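Local coordinates for protein DocCel5: Type I dockerin repeat domain from A. cellulolyticus family 5 endoglucanase WP_010249057 S15I, I16N mutant (Acetivibrio cellulolyticus, PDB 5NRK) that probably binds a cohesin module through its calcium-loaded EF-hand-like repeats, docking a family 5 endoglucanase onto the cellulosome, at residues 42-45 with 46-50. Sequence-based numbering, arbitrary orientation.
Sequences NGDK and SINSL. With CA (calcium ion), chain F.
With chi1 at 68°, the carboxylate carbon of Asp44 is tucked in between the two backbone arms of its own residue, which brings the carboxylate round to Ser46 N and the calcium ion together. Asn42 has the same kind of first torsion, and its side-chain amide faces the metal too. This is the calcium-binding loop of an EF-hand-like dockerin repeat, leading into helix 49-59. Asp44 OD1 binds calcium at 2.3 Å. The same oxygen accepts from Ser46 N at 3.1 Å, a fairly straight bond (154° at the hydrogen) whose donor lies above the carboxylate, 48° out of its plane. That bond spans Lys45, and calcium binding by Asp44 OD1 and Ser46 O spans the same turn; Ser46 sends its backbone O, not its hydroxyl, to the metal at 2.4 Å. The CB of Lys45 leaves its backbone away from the following residues, while its backbone N donates to Asp40. With Asn42 as a further ligand, Asp40 and both carboxylate oxygens of Asp51 bring the protein oxygens on the metal to six. Water 1 is the seventh ligand, 2.4 Å from calcium. It donates to Asp44 OD2 at 2.7 Å and to Asn48 OD1 at 2.8 Å, tying the metal-bound carboxylate to the start of the helix. The carboxylate is therefore gripped through both oxygens, OD1 on the metal and OD2 on three waters, and the bound calcium would be expected to favour its charged form. Asn48 is the N-cap, and the other protein chain, probably the cohesin partner, packs on this helix start and hydrogen-bonds Ser49 OG. The Asn48 amide is held at both ends: ND2 donates to water 2 at 3.0 Å, and OD1, besides holding water 1, accepts the capping bond from Leu50 N at 3.0 Å.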
loop_
_atom_site.group_PDB
_atom_site.type_symbol
_atom_site.label_atom_id
_atom_site.label_comp_id
_atom_site.label_asym_id
_atom_site.label_seq_id
_atom_site.Cartn_x
_atom_site.Cartn_y
_atom_site.Cartn_z
ATOM N N ASN B 42 -7.886 -1.588 19.475
ATOM C CA ASN B 42 -8.032 -1.143 20.876
ATOM C C ASN B 42 -9.438 -0.722 21.268
ATOM O O ASN B 42 -9.648 -0.309 22.401
ATOM C CB ASN B 42 -7.007 -0.049 21.204
ATOM C CG ASN B 42 -7.095 1.133 20.278
ATOM O OD1 ASN B 42 -8.035 1.235 19.509
ATOM N ND2 ASN B 42 -6.119 2.042 20.345
ATOM N N GLY B 43 -10.419 -0.857 20.370
ATOM C CA GLY B 43 -11.810 -0.643 20.735
ATOM C C GLY B 43 -12.281 0.792 20.831
ATOM O O GLY B 43 -13.369 1.050 21.350
ATOM N N ASP B 44 -11.488 1.736 20.322
ATOM C CA ASP B 44 -11.911 3.137 20.339
ATOM C C ASP B 44 -12.761 3.551 19.124
ATOM O O ASP B 44 -13.142 4.716 19.003
ATOM C CB ASP B 44 -10.728 4.096 20.578
ATOM C CG ASP B 44 -9.733 4.133 19.426
ATOM O OD1 ASP B 44 -9.932 3.427 18.411
ATOM O OD2 ASP B 44 -8.733 4.867 19.562
ATOM N N LYS B 45 -13.050 2.594 18.248
ATOM C CA LYS B 45 -13.887 2.776 17.059
ATOM C C LYS B 45 -13.242 3.658 15.982
ATOM O O LYS B 45 -13.915 4.119 15.061
ATOM C CB LYS B 45 -15.302 3.270 17.425
ATOM C CG LYS B 45 -16.028 2.426 18.453
ATOM C CD LYS B 45 -16.580 1.184 17.791
ATOM C CE LYS B 45 -17.416 0.358 18.756
ATOM N NZ LYS B 45 -16.627 -0.201 19.891
ATOM N N SER B 46 -11.930 3.843 16.078
ATOM C CA SER B 46 -11.131 4.578 15.091
ATOM C C SER B 46 -10.015 3.655 14.614
ATOM O O SER B 46 -9.552 2.795 15.368
ATOM C CB SER B 46 -10.472 5.836 15.696
ATOM O OG SER B 46 -11.386 6.855 16.067
ATOM N N ILE B 47 -9.568 3.836 13.381
ATOM C CA ILE B 47 -8.409 3.144 12.863
ATOM C C ILE B 47 -7.307 4.170 12.703
ATOM O O ILE B 47 -7.411 5.069 11.844
ATOM C CB ILE B 47 -8.667 2.476 11.499
ATOM C CG1 ILE B 47 -9.856 1.497 11.582
ATOM C CG2 ILE B 47 -7.421 1.746 11.035
ATOM C CD1 ILE B 47 -10.284 0.978 10.230
ATOM N N ASN B 48 -6.261 4.063 13.517
ATOM C CA ASN B 48 -5.190 5.062 13.455
ATOM C C ASN B 48 -3.872 4.458 13.877
ATOM O O ASN B 48 -3.741 3.229 13.944
ATOM C CB ASN B 48 -5.581 6.307 14.265
ATOM C CG ASN B 48 -5.789 6.026 15.737
ATOM O OD1 ASN B 48 -5.145 5.149 16.308
ATOM N ND2 ASN B 48 -6.686 6.791 16.361
ATOM N N SER B 49 -2.866 5.291 14.114
ATOM C CA SER B 49 -1.532 4.780 14.367
ATOM C C SER B 49 -1.398 3.966 15.646
ATOM O O SER B 49 -0.474 3.171 15.769
ATOM C CB SER B 49 -0.485 5.902 14.299
ATOM O OG SER B 49 -0.725 6.899 15.264
ATOM N N LEU B 50 -2.320 4.120 16.597
ATOM C CA LEU B 50 -2.335 3.240 17.763
ATOM C C LEU B 50 -2.628 1.801 17.349
ATOM O O LEU B 50 -2.015 0.842 17.847
ATOM C CB LEU B 50 -3.385 3.676 18.790
ATOM C CG LEU B 50 -3.283 5.060 19.408
ATOM C CD1 LEU B 50 -4.369 5.292 20.431
ATOM C CD2 LEU B 50 -1.942 5.212 20.053
HETATM CA CA CA F . -8.416 2.048 17.280
HETATM O O HOH W 1 -6.873 3.774 17.982
HETATM O O HOH W 2 -6.735 7.220 19.354
HETATM O O HOH W 3 -9.482 7.837 18.689
#